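Side-chain contacts in beta-galactosidase (Bacillus circulans, PDB 4MAD), which probably hydrolyses terminal non-reducing beta-D-galactose residues from beta-D-galactosides and belongs to glycoside hydrolase family 35: residues Glu46-Arg51 with Glu82-Ile87; Val67-His72 with Asp142-Val147; Leu71-Pro74 with Gln78-Phe81; Arg89-Ala94 with Arg153-Ser158; Pro119-Thr124 with Leu138-Ala143. All blocks are in the same frame, centred on the assembly; numbering follows the deposited sequence.

Overall arrangement
All five contacts lie in the (beta/alpha)8 barrel. From the N terminus, interaction 1 joins the start of helix 48-58 to the turn leading into helix 87-97, closing a loop that holds strand 62-66 and helix 69-72. Interaction 3 sits within that loop, folding the chain after helix 69-72 back on itself. Interaction 2 starts from the same short helix and crosses interaction 1, reaching helix 135-152. Interaction 4 opens after 1 and 3 have closed, crosses interaction 2 and joins helix 87-97 to the segment before strand 163-167. Within its span, interaction 5 ties residues 119-124 to helix 135-152. Interaction 2 touches 1, 3 and 5; interactions 4 and 5 stay apart.

Interaction 1: Glu46-Arg51 with Glu82-Ile87; sequences EYWEDR and EGIADI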
# COMPACT_ATOMS: atom_id res chain seq x y z
N GLU A 46 -2.77 -15.30 -9.59
CA GLU A 46 -3.35 -15.96 -10.74
C GLU A 46 -3.14 -15.10 -11.99
O GLU A 46 -3.07 -15.60 -13.06
CB GLU A 46 -4.82 -16.21 -10.50
CG GLU A 46 -5.03 -17.27 -9.49
CD GLU A 46 -5.01 -16.81 -8.05
OE1 GLU A 46 -5.00 -15.63 -7.80
OE2 GLU A 46 -5.08 -17.67 -7.20
N TYR A 47 -3.07 -13.79 -11.75
CA TYR A 47 -2.94 -12.79 -12.79
C TYR A 47 -1.53 -12.24 -13.09
O TYR A 47 -1.34 -11.48 -14.00
CB TYR A 47 -3.93 -11.65 -12.54
CG TYR A 47 -5.40 -11.94 -12.72
CD1 TYR A 47 -5.83 -12.94 -13.57
CD2 TYR A 47 -6.35 -11.19 -12.10
CE1 TYR A 47 -7.14 -13.17 -13.75
CE2 TYR A 47 -7.66 -11.42 -12.29
CZ TYR A 47 -8.07 -12.42 -13.11
OH TYR A 47 -9.38 -12.68 -13.35
N TRP A 48 -0.53 -12.71 -12.36
CA TRP A 48 0.78 -12.17 -12.55
C TRP A 48 1.26 -12.39 -14.00
O TRP A 48 1.80 -11.53 -14.62
CB TRP A 48 1.78 -12.76 -11.55
CG TRP A 48 1.66 -12.31 -10.16
CD1 TRP A 48 1.05 -11.19 -9.70
CD2 TRP A 48 2.21 -12.95 -9.02
NE1 TRP A 48 1.17 -11.10 -8.37
CE2 TRP A 48 1.88 -12.17 -7.91
CE3 TRP A 48 2.97 -14.10 -8.82
CZ2 TRP A 48 2.26 -12.51 -6.63
CZ3 TRP A 48 3.33 -14.43 -7.57
CH2 TRP A 48 2.99 -13.65 -6.48
N GLU A 49 1.04 -13.56 -14.53
CA GLU A 49 1.49 -13.81 -15.89
C GLU A 49 0.81 -12.90 -16.88
O GLU A 49 1.41 -12.40 -17.77
CB GLU A 49 1.29 -15.26 -16.28
CG GLU A 49 1.80 -15.57 -17.68
CD GLU A 49 2.08 -17.03 -17.92
OE1 GLU A 49 1.63 -17.88 -17.21
OE2 GLU A 49 2.76 -17.32 -18.86
N ASP A 50 -0.46 -12.67 -16.69
CA ASP A 50 -1.19 -11.86 -17.62
C ASP A 50 -0.58 -10.48 -17.67
O ASP A 50 -0.33 -9.96 -18.71
CB ASP A 50 -2.63 -11.73 -17.17
CG ASP A 50 -3.44 -10.81 -18.07
OD1 ASP A 50 -3.78 -11.23 -19.16
OD2 ASP A 50 -3.71 -9.67 -17.71
N ARG A 51 -0.35 -9.88 -16.50
CA ARG A 51 0.17 -8.55 -16.50
C ARG A 51 1.56 -8.46 -17.06
O ARG A 51 1.86 -7.59 -17.77
CB ARG A 51 0.09 -7.92 -15.13
CG ARG A 51 -1.18 -8.23 -14.39
CD ARG A 51 -2.36 -7.40 -14.83
NE ARG A 51 -3.44 -7.41 -13.87
CZ ARG A 51 -4.52 -8.17 -13.97
NH1 ARG A 51 -4.67 -8.97 -14.97
NH2 ARG A 51 -5.45 -8.13 -13.06
N GLU A 82 4.07 -17.02 0.75
CA GLU A 82 3.02 -17.79 0.17
C GLU A 82 1.99 -16.91 -0.48
O GLU A 82 1.82 -15.78 -0.11
CB GLU A 82 2.37 -18.61 1.25
CG GLU A 82 3.32 -19.55 2.01
CD GLU A 82 4.24 -18.87 3.03
OE1 GLU A 82 3.68 -18.26 3.90
OE2 GLU A 82 5.47 -18.99 2.97
N GLY A 83 1.30 -17.44 -1.46
CA GLY A 83 0.25 -16.72 -2.10
C GLY A 83 0.68 -15.43 -2.76
O GLY A 83 1.59 -15.43 -3.50
N ILE A 84 0.00 -14.35 -2.44
CA ILE A 84 0.29 -13.08 -3.03
C ILE A 84 1.68 -12.61 -2.63
O ILE A 84 2.23 -11.74 -3.23
CB ILE A 84 -0.77 -12.00 -2.72
CG1 ILE A 84 -0.73 -10.91 -3.78
CG2 ILE A 84 -0.51 -11.38 -1.47
CD1 ILE A 84 -1.81 -9.96 -3.66
N ALA A 85 2.22 -13.20 -1.60
CA ALA A 85 3.54 -12.89 -1.12
C ALA A 85 4.68 -13.76 -1.71
O ALA A 85 5.76 -13.66 -1.27
CB ALA A 85 3.59 -12.97 0.34
N ASP A 86 4.39 -14.61 -2.69
CA ASP A 86 5.39 -15.50 -3.19
C ASP A 86 6.19 -14.74 -4.22
O ASP A 86 5.95 -14.82 -5.37
CB ASP A 86 4.74 -16.70 -3.86
CG ASP A 86 5.70 -17.87 -4.05
OD1 ASP A 86 6.88 -17.68 -4.15
OD2 ASP A 86 5.24 -18.96 -4.12
N ILE A 87 7.15 -13.97 -3.76
CA ILE A 87 7.99 -13.19 -4.62
C ILE A 87 8.82 -14.08 -5.52
O ILE A 87 9.02 -13.77 -6.66
CB ILE A 87 8.81 -12.20 -3.83
CG1 ILE A 87 9.47 -11.21 -4.73
CG2 ILE A 87 9.78 -12.87 -2.95
CD1 ILE A 87 10.27 -10.26 -4.00
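Every contact across the two segments involves W48, which pushes the outer end of its indole against the turn formed by G83, I84 and D86. The six-membered ring meets mainly backbone oxygens: CH2 lies 3.4 Å from D86 O, and CZ2 is 3.5 Å from I84 O, which sits at the ring edge in its plane. G83 O comes in obliquely, 3.7 Å from W48 CH2. The indole points this way because CG stands anti to its own carbonyl carbon (chi1 -73°), which carries the ring off the start of helix 48-58. Both elements belong to the (beta/alpha)8 barrel: W48 is in the first turn of the helix that follows strand 34-38, and residues 82-87 form the approach to helix 87-97. There D86, the centre of an inverse gamma turn, caps the helix through OD1, which accepts from R89 N. Side chains meet more loosely, with W48 CZ2 4.4 Å from I84 CG1. I84 O is buried here with no polar partner in the model; across the contact it meets the carbon edge of the indole. The polar end of the ring turns elsewhere, NE1 donating to Y40 O, while F90 packs edge-to-face with the indole. Replacing W48 by an alanine is likely to open a gap beside the 83-86 turn and remove the indole N-H that Y40 O accepts.

Interaction 2: Val67-His72 with Asp142-Val147; sequences VAWNLH and DAYFDV
The hydroxyl of Y144 reaches V67 through one water: Y144 OH donates to the water over 2.6 Å, and the water, in the plane of the phenol at its edge, donates to V67 O over 2.8 Å. V67 CG1 also abuts Y144 OH directly, at 3.3 Å. Further back along the side chain, the phenol ring and the five-membered ring of W69 form an offset stack, centroids 3.5 Å apart and planes only 3° from parallel. W69 CD1 lies over the centre of the phenol, and W69 NE1 is 3.2 Å from Y144 CG; its N-H goes to E73 OE2. With CG anti to the backbone N (chi1 164°) the phenol reaches the indole, and chi2 of 53° turns it flat against it. A leucine in its place would probably uncover one indole face and leave the water without its phenol donor. Such aromatic stacking here joins helix 135-152 to the short helix following strand 62-66, within the shell of helices and loops around a (beta/alpha)8 barrel.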
# COMPACT_ATOMS: atom_id res chain seq x y z
N VAL A 67 10.04 -4.82 -2.64
CA VAL A 67 9.75 -5.92 -1.73
C VAL A 67 9.13 -5.38 -0.45
O VAL A 67 9.71 -4.57 0.14
CB VAL A 67 11.01 -6.68 -1.28
CG1 VAL A 67 10.63 -7.80 -0.45
CG2 VAL A 67 11.83 -7.15 -2.47
N ALA A 68 7.99 -5.91 -0.02
CA ALA A 68 7.25 -5.36 1.07
C ALA A 68 7.57 -6.15 2.36
O ALA A 68 7.06 -7.18 2.57
CB ALA A 68 5.79 -5.44 0.77
N TRP A 69 8.40 -5.59 3.21
CA TRP A 69 8.82 -6.27 4.41
C TRP A 69 7.64 -6.64 5.28
O TRP A 69 7.54 -7.72 5.69
CB TRP A 69 9.78 -5.35 5.18
CG TRP A 69 10.39 -5.89 6.44
CD1 TRP A 69 10.22 -7.11 6.99
CD2 TRP A 69 11.25 -5.17 7.33
NE1 TRP A 69 10.95 -7.21 8.15
CE2 TRP A 69 11.59 -6.03 8.38
CE3 TRP A 69 11.78 -3.90 7.33
CZ2 TRP A 69 12.42 -5.64 9.40
CZ3 TRP A 69 12.62 -3.52 8.37
CH2 TRP A 69 12.93 -4.39 9.36
N ASN A 70 6.70 -5.72 5.47
CA ASN A 70 5.53 -5.99 6.30
C ASN A 70 4.74 -7.20 5.79
O ASN A 70 4.17 -7.91 6.55
CB ASN A 70 4.64 -4.74 6.52
CG ASN A 70 4.16 -4.07 5.22
OD1 ASN A 70 4.42 -4.52 4.19
ND2 ASN A 70 3.44 -2.98 5.36
N LEU A 71 4.73 -7.42 4.49
CA LEU A 71 4.08 -8.59 3.97
C LEU A 71 4.82 -9.87 4.37
O LEU A 71 4.23 -10.79 4.77
CB LEU A 71 3.89 -8.50 2.49
CG LEU A 71 2.74 -9.25 1.83
CD1 LEU A 71 1.46 -8.81 2.40
CD2 LEU A 71 2.75 -9.01 0.35
N HIS A 72 6.11 -9.86 4.22
CA HIS A 72 6.99 -10.96 4.56
C HIS A 72 7.26 -11.31 6.02
O HIS A 72 7.63 -12.42 6.28
CB HIS A 72 8.26 -10.86 3.79
CG HIS A 72 8.02 -10.79 2.32
ND1 HIS A 72 7.39 -11.80 1.65
CD2 HIS A 72 8.22 -9.81 1.42
CE1 HIS A 72 7.25 -11.47 0.39
NE2 HIS A 72 7.75 -10.26 0.22
N ASP A 142 18.65 -6.75 9.49
CA ASP A 142 19.60 -7.79 9.21
C ASP A 142 18.94 -9.14 9.24
O ASP A 142 19.21 -10.00 8.44
CB ASP A 142 20.79 -7.72 10.18
CG ASP A 142 21.91 -6.80 9.69
OD1 ASP A 142 21.99 -6.52 8.52
OD2 ASP A 142 22.70 -6.34 10.50
N ALA A 143 18.10 -9.33 10.21
CA ALA A 143 17.44 -10.59 10.36
C ALA A 143 16.50 -10.84 9.22
O ALA A 143 16.43 -11.92 8.71
CB ALA A 143 16.74 -10.67 11.61
N TYR A 144 15.78 -9.81 8.84
CA TYR A 144 14.87 -9.91 7.72
C TYR A 144 15.59 -10.14 6.42
O TYR A 144 15.26 -10.99 5.71
CB TYR A 144 14.02 -8.66 7.65
CG TYR A 144 13.32 -8.45 6.36
CD1 TYR A 144 12.53 -9.41 5.82
CD2 TYR A 144 13.41 -7.26 5.70
CE1 TYR A 144 11.90 -9.22 4.62
CE2 TYR A 144 12.81 -7.07 4.49
CZ TYR A 144 12.03 -8.03 3.97
OH TYR A 144 11.42 -7.80 2.79
N PHE A 145 16.63 -9.38 6.21
CA PHE A 145 17.41 -9.49 5.01
C PHE A 145 18.04 -10.88 4.89
O PHE A 145 18.18 -11.41 3.85
CB PHE A 145 18.46 -8.39 4.92
CG PHE A 145 18.01 -7.14 4.19
CD1 PHE A 145 16.70 -6.90 3.93
CD2 PHE A 145 18.91 -6.22 3.77
CE1 PHE A 145 16.34 -5.75 3.26
CE2 PHE A 145 18.51 -5.09 3.13
CZ PHE A 145 17.25 -4.88 2.89
N ASP A 146 18.42 -11.44 6.02
CA ASP A 146 19.00 -12.76 5.93
C ASP A 146 18.02 -13.71 5.31
O ASP A 146 18.38 -14.51 4.53
CB ASP A 146 19.35 -13.33 7.28
CG ASP A 146 20.59 -12.75 7.85
OD1 ASP A 146 21.32 -12.08 7.17
OD2 ASP A 146 20.81 -12.94 9.04
N VAL A 147 16.77 -13.67 5.72
CA VAL A 147 15.78 -14.53 5.13
C VAL A 147 15.45 -14.18 3.71
O VAL A 147 15.39 -14.99 2.85
CB VAL A 147 14.51 -14.54 5.98
CG1 VAL A 147 13.42 -15.24 5.34
CG2 VAL A 147 14.78 -15.21 7.26
O HOH W 1 11.71 -5.36 1.94

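Interaction 3: Leu71-Pro74 with Gln78-Phe81; sequences LHEP and QFVF
F81 CE1 lies over one face of the H72 imidazole, 3.3 Å from ND1, while V80 O stands at the imidazole edge, in its plane. The two rings are tilted by only 17° but slid apart, so overlap is slight. ND1 donates to V80 O over 2.9 Å in a nearly straight bond, close to the C=O axis of the acceptor; this fixes the rotation of the imidazole, and NE2 is held by Y40 OH. V80 N returns a bond to H72 O at 2.8 Å. Beside them the E73 side chain runs extended alongside F79, with CD 3.6 Å from F79 CE1 and the carboxylate 31° from the ring plane, its oxygens held by W69 NE1 and G77 N. The P74 and V80 side chains cross at about a right angle, CG to CG2 3.9 Å. The two segments run antiparallel, as in a hairpin, with imidazole ND1 replacing a backbone N-H, within the loop between strand 62-66 and helix 87-97 of the barrel.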
# COMPACT_ATOMS: atom_id res chain seq x y z
N LEU A 71 4.73 -7.42 4.49
CA LEU A 71 4.08 -8.59 3.97
C LEU A 71 4.82 -9.87 4.37
O LEU A 71 4.23 -10.79 4.77
CB LEU A 71 3.89 -8.50 2.49
CG LEU A 71 2.74 -9.25 1.83
CD1 LEU A 71 1.46 -8.81 2.40
CD2 LEU A 71 2.75 -9.01 0.35
N HIS A 72 6.11 -9.86 4.22
CA HIS A 72 6.99 -10.96 4.56
C HIS A 72 7.26 -11.31 6.02
O HIS A 72 7.63 -12.42 6.28
CB HIS A 72 8.26 -10.86 3.79
CG HIS A 72 8.02 -10.79 2.32
ND1 HIS A 72 7.39 -11.80 1.65
CD2 HIS A 72 8.22 -9.81 1.42
CE1 HIS A 72 7.25 -11.47 0.39
NE2 HIS A 72 7.75 -10.26 0.22
N GLU A 73 7.20 -10.32 6.89
CA GLU A 73 7.41 -10.50 8.32
C GLU A 73 6.33 -9.77 9.11
O GLU A 73 6.62 -8.86 9.78
CB GLU A 73 8.80 -10.01 8.77
CG GLU A 73 9.28 -10.70 10.01
CD GLU A 73 10.66 -10.32 10.49
OE1 GLU A 73 11.01 -10.83 11.55
OE2 GLU A 73 11.34 -9.56 9.83
N PRO A 74 5.11 -10.24 8.97
CA PRO A 74 3.95 -9.61 9.59
C PRO A 74 4.02 -9.58 11.10
O PRO A 74 3.53 -8.71 11.72
CB PRO A 74 2.79 -10.44 9.10
CG PRO A 74 3.37 -11.70 8.68
CD PRO A 74 4.74 -11.42 8.20
N GLN A 78 8.07 -14.41 12.10
CA GLN A 78 7.15 -15.18 11.30
C GLN A 78 7.23 -14.77 9.87
O GLN A 78 6.80 -13.73 9.55
CB GLN A 78 5.73 -14.91 11.74
CG GLN A 78 4.74 -15.81 11.14
CD GLN A 78 3.33 -15.24 10.97
OE1 GLN A 78 2.87 -14.42 11.73
NE2 GLN A 78 2.63 -15.75 9.97
N PHE A 79 7.79 -15.61 9.03
CA PHE A 79 8.11 -15.24 7.68
C PHE A 79 7.11 -15.80 6.70
O PHE A 79 6.76 -16.91 6.80
CB PHE A 79 9.52 -15.67 7.35
CG PHE A 79 10.53 -14.92 8.10
CD1 PHE A 79 10.88 -13.67 7.74
CD2 PHE A 79 11.10 -15.44 9.21
CE1 PHE A 79 11.78 -12.99 8.42
CE2 PHE A 79 12.00 -14.74 9.88
CZ PHE A 79 12.33 -13.53 9.49
N VAL A 80 6.64 -15.00 5.78
CA VAL A 80 5.59 -15.39 4.87
C VAL A 80 5.98 -15.17 3.40
O VAL A 80 6.24 -14.09 2.99
CB VAL A 80 4.28 -14.60 5.14
CG1 VAL A 80 3.27 -14.89 4.13
CG2 VAL A 80 3.73 -14.93 6.51
N PHE A 81 6.04 -16.25 2.65
CA PHE A 81 6.32 -16.19 1.23
C PHE A 81 5.32 -16.98 0.33
O PHE A 81 5.68 -17.44 -0.71
CB PHE A 81 7.76 -16.52 0.90
CG PHE A 81 8.75 -15.57 1.47
CD1 PHE A 81 9.20 -14.51 0.76
CD2 PHE A 81 9.23 -15.76 2.71
CE1 PHE A 81 10.10 -13.70 1.29
CE2 PHE A 81 10.12 -14.95 3.21
CZ PHE A 81 10.56 -13.94 2.52

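Interaction 4: Arg89-Ala94 with Arg153-Ser158; sequences RFIKTA and RPLLSS
L155 points its forked end at helix 87-97, placing one methyl against I91 and the other against K92. Helix 87-97 lies on the outside of the (beta/alpha)8 barrel, and L155 belongs to the link between helix 135-152 and strand 163-167, so the contact joins that link to the helix. The CB atoms of I91 and L155 both point toward the opposite segment. The two side chains cross obliquely: L155 CD1 comes to 3.8 Å from I91 CG2 and 3.9 Å from I91 CB, settling beside the branch point of the isoleucine. I91 CG2 faces the leucine because CG1 of I91 takes the position anti to the carbonyl carbon (chi1 -62°), leaving CG2 anti to the backbone N. The far end of the isoleucine stays near the same methyl, I91 CD1 lying 4.2 Å from L155 CD1. All of these meetings are between carbons, so shape and the burial of I91 and L155 make the contact. I163 of the next barrel strand touches both I91 and L155, and P162 touches I91. K92 runs at about a right angle to the leucine, its chain extended beyond CG, and it is this CG that meets the second methyl of the fork, 3.9 Å from L155 CD2.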
# COMPACT_ATOMS: atom_id res chain seq x y z
N ARG A 89 7.84 -16.84 -7.01
CA ARG A 89 7.00 -17.19 -8.11
C ARG A 89 6.85 -16.01 -9.05
O ARG A 89 6.90 -16.17 -10.22
CB ARG A 89 5.65 -17.61 -7.58
CG ARG A 89 4.64 -17.98 -8.66
CD ARG A 89 3.26 -18.23 -8.09
NE ARG A 89 2.26 -18.28 -9.14
CZ ARG A 89 0.99 -18.55 -8.95
NH1 ARG A 89 0.54 -18.78 -7.74
NH2 ARG A 89 0.19 -18.60 -9.99
N PHE A 90 6.71 -14.82 -8.49
CA PHE A 90 6.49 -13.68 -9.33
C PHE A 90 7.70 -13.46 -10.21
O PHE A 90 7.57 -13.32 -11.39
CB PHE A 90 6.25 -12.45 -8.46
CG PHE A 90 6.25 -11.16 -9.23
CD1 PHE A 90 5.19 -10.77 -9.94
CD2 PHE A 90 7.33 -10.33 -9.20
CE1 PHE A 90 5.20 -9.62 -10.63
CE2 PHE A 90 7.32 -9.18 -9.90
CZ PHE A 90 6.28 -8.83 -10.59
N ILE A 91 8.87 -13.49 -9.60
CA ILE A 91 10.08 -13.31 -10.34
C ILE A 91 10.36 -14.41 -11.41
O ILE A 91 10.72 -14.12 -12.49
CB ILE A 91 11.27 -13.15 -9.41
CG1 ILE A 91 11.07 -11.89 -8.55
CG2 ILE A 91 12.56 -13.13 -10.19
CD1 ILE A 91 12.17 -11.62 -7.65
N LYS A 92 10.10 -15.64 -11.07
CA LYS A 92 10.17 -16.72 -12.05
C LYS A 92 9.19 -16.50 -13.18
O LYS A 92 9.46 -16.86 -14.26
CB LYS A 92 9.91 -18.05 -11.41
CG LYS A 92 11.06 -18.56 -10.67
CD LYS A 92 10.68 -19.76 -9.87
CE LYS A 92 11.87 -20.47 -9.41
NZ LYS A 92 11.48 -21.76 -8.91
N THR A 93 8.06 -15.89 -12.90
CA THR A 93 7.12 -15.59 -13.93
C THR A 93 7.67 -14.57 -14.94
O THR A 93 7.48 -14.70 -16.11
CB THR A 93 5.75 -15.20 -13.40
OG1 THR A 93 5.31 -16.18 -12.47
CG2 THR A 93 4.74 -15.07 -14.52
N ALA A 94 8.36 -13.57 -14.42
CA ALA A 94 8.98 -12.54 -15.23
C ALA A 94 10.03 -13.21 -16.12
O ALA A 94 10.07 -13.02 -17.30
CB ALA A 94 9.60 -11.50 -14.37
N ARG A 153 18.38 -15.54 -3.66
CA ARG A 153 19.70 -15.82 -4.12
C ARG A 153 19.75 -16.66 -5.42
O ARG A 153 20.45 -16.34 -6.32
CB ARG A 153 20.50 -16.49 -3.01
CG ARG A 153 21.96 -16.43 -3.21
CD ARG A 153 22.68 -16.74 -1.91
NE ARG A 153 22.68 -15.58 -1.03
CZ ARG A 153 22.29 -15.54 0.24
NH1 ARG A 153 21.86 -16.58 0.89
NH2 ARG A 153 22.33 -14.39 0.84
N PRO A 154 18.91 -17.66 -5.52
CA PRO A 154 18.86 -18.51 -6.71
C PRO A 154 18.46 -17.69 -7.92
O PRO A 154 18.64 -18.14 -9.02
CB PRO A 154 17.75 -19.46 -6.39
CG PRO A 154 17.69 -19.51 -5.04
CD PRO A 154 17.96 -18.15 -4.54
N LEU A 155 17.85 -16.54 -7.69
CA LEU A 155 17.29 -15.72 -8.77
C LEU A 155 18.18 -14.62 -9.31
O LEU A 155 17.86 -13.98 -10.28
CB LEU A 155 15.92 -15.20 -8.39
CG LEU A 155 14.82 -16.21 -8.11
CD1 LEU A 155 13.70 -15.52 -7.46
CD2 LEU A 155 14.41 -16.96 -9.36
N LEU A 156 19.32 -14.45 -8.68
CA LEU A 156 20.31 -13.52 -9.10
C LEU A 156 20.93 -13.89 -10.45
O LEU A 156 21.13 -15.01 -10.76
CB LEU A 156 21.38 -13.35 -8.04
CG LEU A 156 20.92 -12.92 -6.66
CD1 LEU A 156 22.01 -13.13 -5.68
CD2 LEU A 156 20.46 -11.48 -6.64
N SER A 157 21.23 -12.89 -11.24
CA SER A 157 21.81 -13.14 -12.52
C SER A 157 23.13 -13.90 -12.37
O SER A 157 23.45 -14.73 -13.17
CB SER A 157 22.01 -11.88 -13.30
OG SER A 157 22.92 -11.04 -12.70
N SER A 158 23.83 -13.64 -11.29
CA SER A 158 25.10 -14.29 -10.99
C SER A 158 24.93 -15.78 -10.72
O SER A 158 25.87 -16.50 -10.63
CB SER A 158 25.89 -13.59 -9.90
OG SER A 158 25.22 -13.56 -8.71

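Interaction 5: Pro119-Thr124 with Leu138-Ala143; sequences PYWLLT and LEKVDA
L122, in the 3-10 turn 120-122, and K140, on helix 135-152, are the closest backbone neighbours of the contact, their CA atoms 8.2 Å apart, and the contacts are made by side chains. K140 sends its CB toward the turn, then bends at chi2 (-46°), bringing the methylene chain past the W121 indole. K140 CD lies at the ring edge near its plane, 4.0 Å from W121 CZ3. L122 slides past the lysine in the opposite direction, with CD2 4.1 Å from K140 CG. W121 presents this edge with its CG wedged between backbone N and carbonyl carbon (chi1 58°), a position that brings the indole beside P119 and its edge to the lysine; P119 CB sits over one face near its rim, 3.2 Å above the plane. NE1 is held by E73 O, which helps fix the ring, and W69 of the adjoining short helix touches both L122 and K140. Since the lysine meets the turn through methylene carbons at an indole edge, dispersion and burial rather than a cation-pi interaction probably hold this side of the contact, while its NZ goes on to a salt bridge with E76.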
# COMPACT_ATOMS: atom_id res chain seq x y z
N PRO A 119 7.09 -3.22 8.97
CA PRO A 119 6.14 -3.94 9.81
C PRO A 119 5.71 -3.13 10.99
O PRO A 119 6.52 -2.47 11.48
CB PRO A 119 6.95 -5.12 10.31
CG PRO A 119 8.10 -5.21 9.44
CD PRO A 119 8.39 -3.88 8.93
N TYR A 120 4.50 -3.31 11.47
CA TYR A 120 3.90 -2.47 12.49
C TYR A 120 4.75 -2.62 13.75
O TYR A 120 4.87 -1.74 14.49
CB TYR A 120 2.45 -2.87 12.77
CG TYR A 120 2.36 -4.05 13.65
CD1 TYR A 120 2.12 -3.90 14.99
CD2 TYR A 120 2.56 -5.31 13.18
CE1 TYR A 120 2.07 -4.98 15.82
CE2 TYR A 120 2.51 -6.39 14.03
CZ TYR A 120 2.26 -6.21 15.35
OH TYR A 120 2.22 -7.29 16.14
N TRP A 121 5.32 -3.79 13.93
CA TRP A 121 6.04 -4.13 15.13
C TRP A 121 7.36 -3.44 15.35
O TRP A 121 7.89 -3.54 16.42
CB TRP A 121 6.15 -5.64 15.37
CG TRP A 121 6.77 -6.35 14.34
CD1 TRP A 121 6.16 -6.97 13.37
CD2 TRP A 121 8.15 -6.50 14.11
NE1 TRP A 121 7.03 -7.53 12.54
CE2 TRP A 121 8.29 -7.25 12.97
CE3 TRP A 121 9.28 -6.07 14.78
CZ2 TRP A 121 9.51 -7.60 12.46
CZ3 TRP A 121 10.47 -6.39 14.28
CH2 TRP A 121 10.60 -7.14 13.12
N LEU A 122 7.87 -2.75 14.35
CA LEU A 122 9.00 -1.91 14.57
C LEU A 122 8.64 -0.85 15.60
O LEU A 122 9.45 -0.45 16.35
CB LEU A 122 9.45 -1.22 13.29
CG LEU A 122 10.07 -2.15 12.25
CD1 LEU A 122 10.62 -1.46 11.00
CD2 LEU A 122 11.03 -3.05 12.84
N LEU A 123 7.41 -0.41 15.59
CA LEU A 123 7.03 0.70 16.44
C LEU A 123 7.22 0.43 17.95
O LEU A 123 7.30 1.34 18.72
CB LEU A 123 5.63 1.17 16.13
CG LEU A 123 5.54 2.00 14.86
CD1 LEU A 123 4.16 2.07 14.36
CD2 LEU A 123 6.09 3.35 15.04
N THR A 124 7.28 -0.82 18.33
CA THR A 124 7.38 -1.15 19.74
C THR A 124 8.78 -1.64 20.16
O THR A 124 8.97 -2.12 21.23
CB THR A 124 6.30 -2.12 20.15
OG1 THR A 124 6.45 -3.33 19.42
CG2 THR A 124 4.96 -1.51 19.89
N LEU A 138 18.82 -1.68 12.87
CA LEU A 138 19.64 -2.52 11.99
C LEU A 138 19.57 -4.02 12.28
O LEU A 138 19.67 -4.82 11.40
CB LEU A 138 21.08 -2.03 11.97
CG LEU A 138 21.24 -0.62 11.42
CD1 LEU A 138 22.65 -0.09 11.43
CD2 LEU A 138 20.72 -0.59 10.06
N GLU A 139 19.40 -4.36 13.55
CA GLU A 139 19.29 -5.73 13.93
C GLU A 139 18.07 -6.35 13.28
O GLU A 139 18.10 -7.45 12.89
CB GLU A 139 19.13 -5.86 15.43
CG GLU A 139 20.38 -5.52 16.20
CD GLU A 139 20.32 -5.91 17.68
OE1 GLU A 139 19.29 -6.40 18.14
OE2 GLU A 139 21.34 -5.70 18.38
N LYS A 140 16.98 -5.62 13.25
CA LYS A 140 15.77 -6.10 12.61
C LYS A 140 15.94 -6.25 11.09
O LYS A 140 15.56 -7.20 10.52
CB LYS A 140 14.58 -5.18 12.94
CG LYS A 140 14.30 -5.00 14.41
CD LYS A 140 14.32 -6.24 15.19
CE LYS A 140 13.84 -5.99 16.62
NZ LYS A 140 14.13 -7.07 17.49
N VAL A 141 16.55 -5.27 10.48
CA VAL A 141 16.77 -5.29 9.05
C VAL A 141 17.65 -6.50 8.67
O VAL A 141 17.47 -7.12 7.69
CB VAL A 141 17.47 -4.01 8.62
CG1 VAL A 141 17.95 -4.06 7.25
CG2 VAL A 141 16.60 -2.82 8.86
N ASP A 142 18.65 -6.75 9.49
CA ASP A 142 19.60 -7.79 9.21
C ASP A 142 18.94 -9.14 9.24
O ASP A 142 19.21 -10.00 8.44
CB ASP A 142 20.79 -7.72 10.18
CG ASP A 142 21.91 -6.80 9.69
OD1 ASP A 142 21.99 -6.52 8.52
OD2 ASP A 142 22.70 -6.34 10.50
N ALA A 143 18.10 -9.33 10.21
CA ALA A 143 17.44 -10.59 10.36
C ALA A 143 16.50 -10.84 9.22
O ALA A 143 16.43 -11.92 8.71
CB ALA A 143 16.74 -10.67 11.61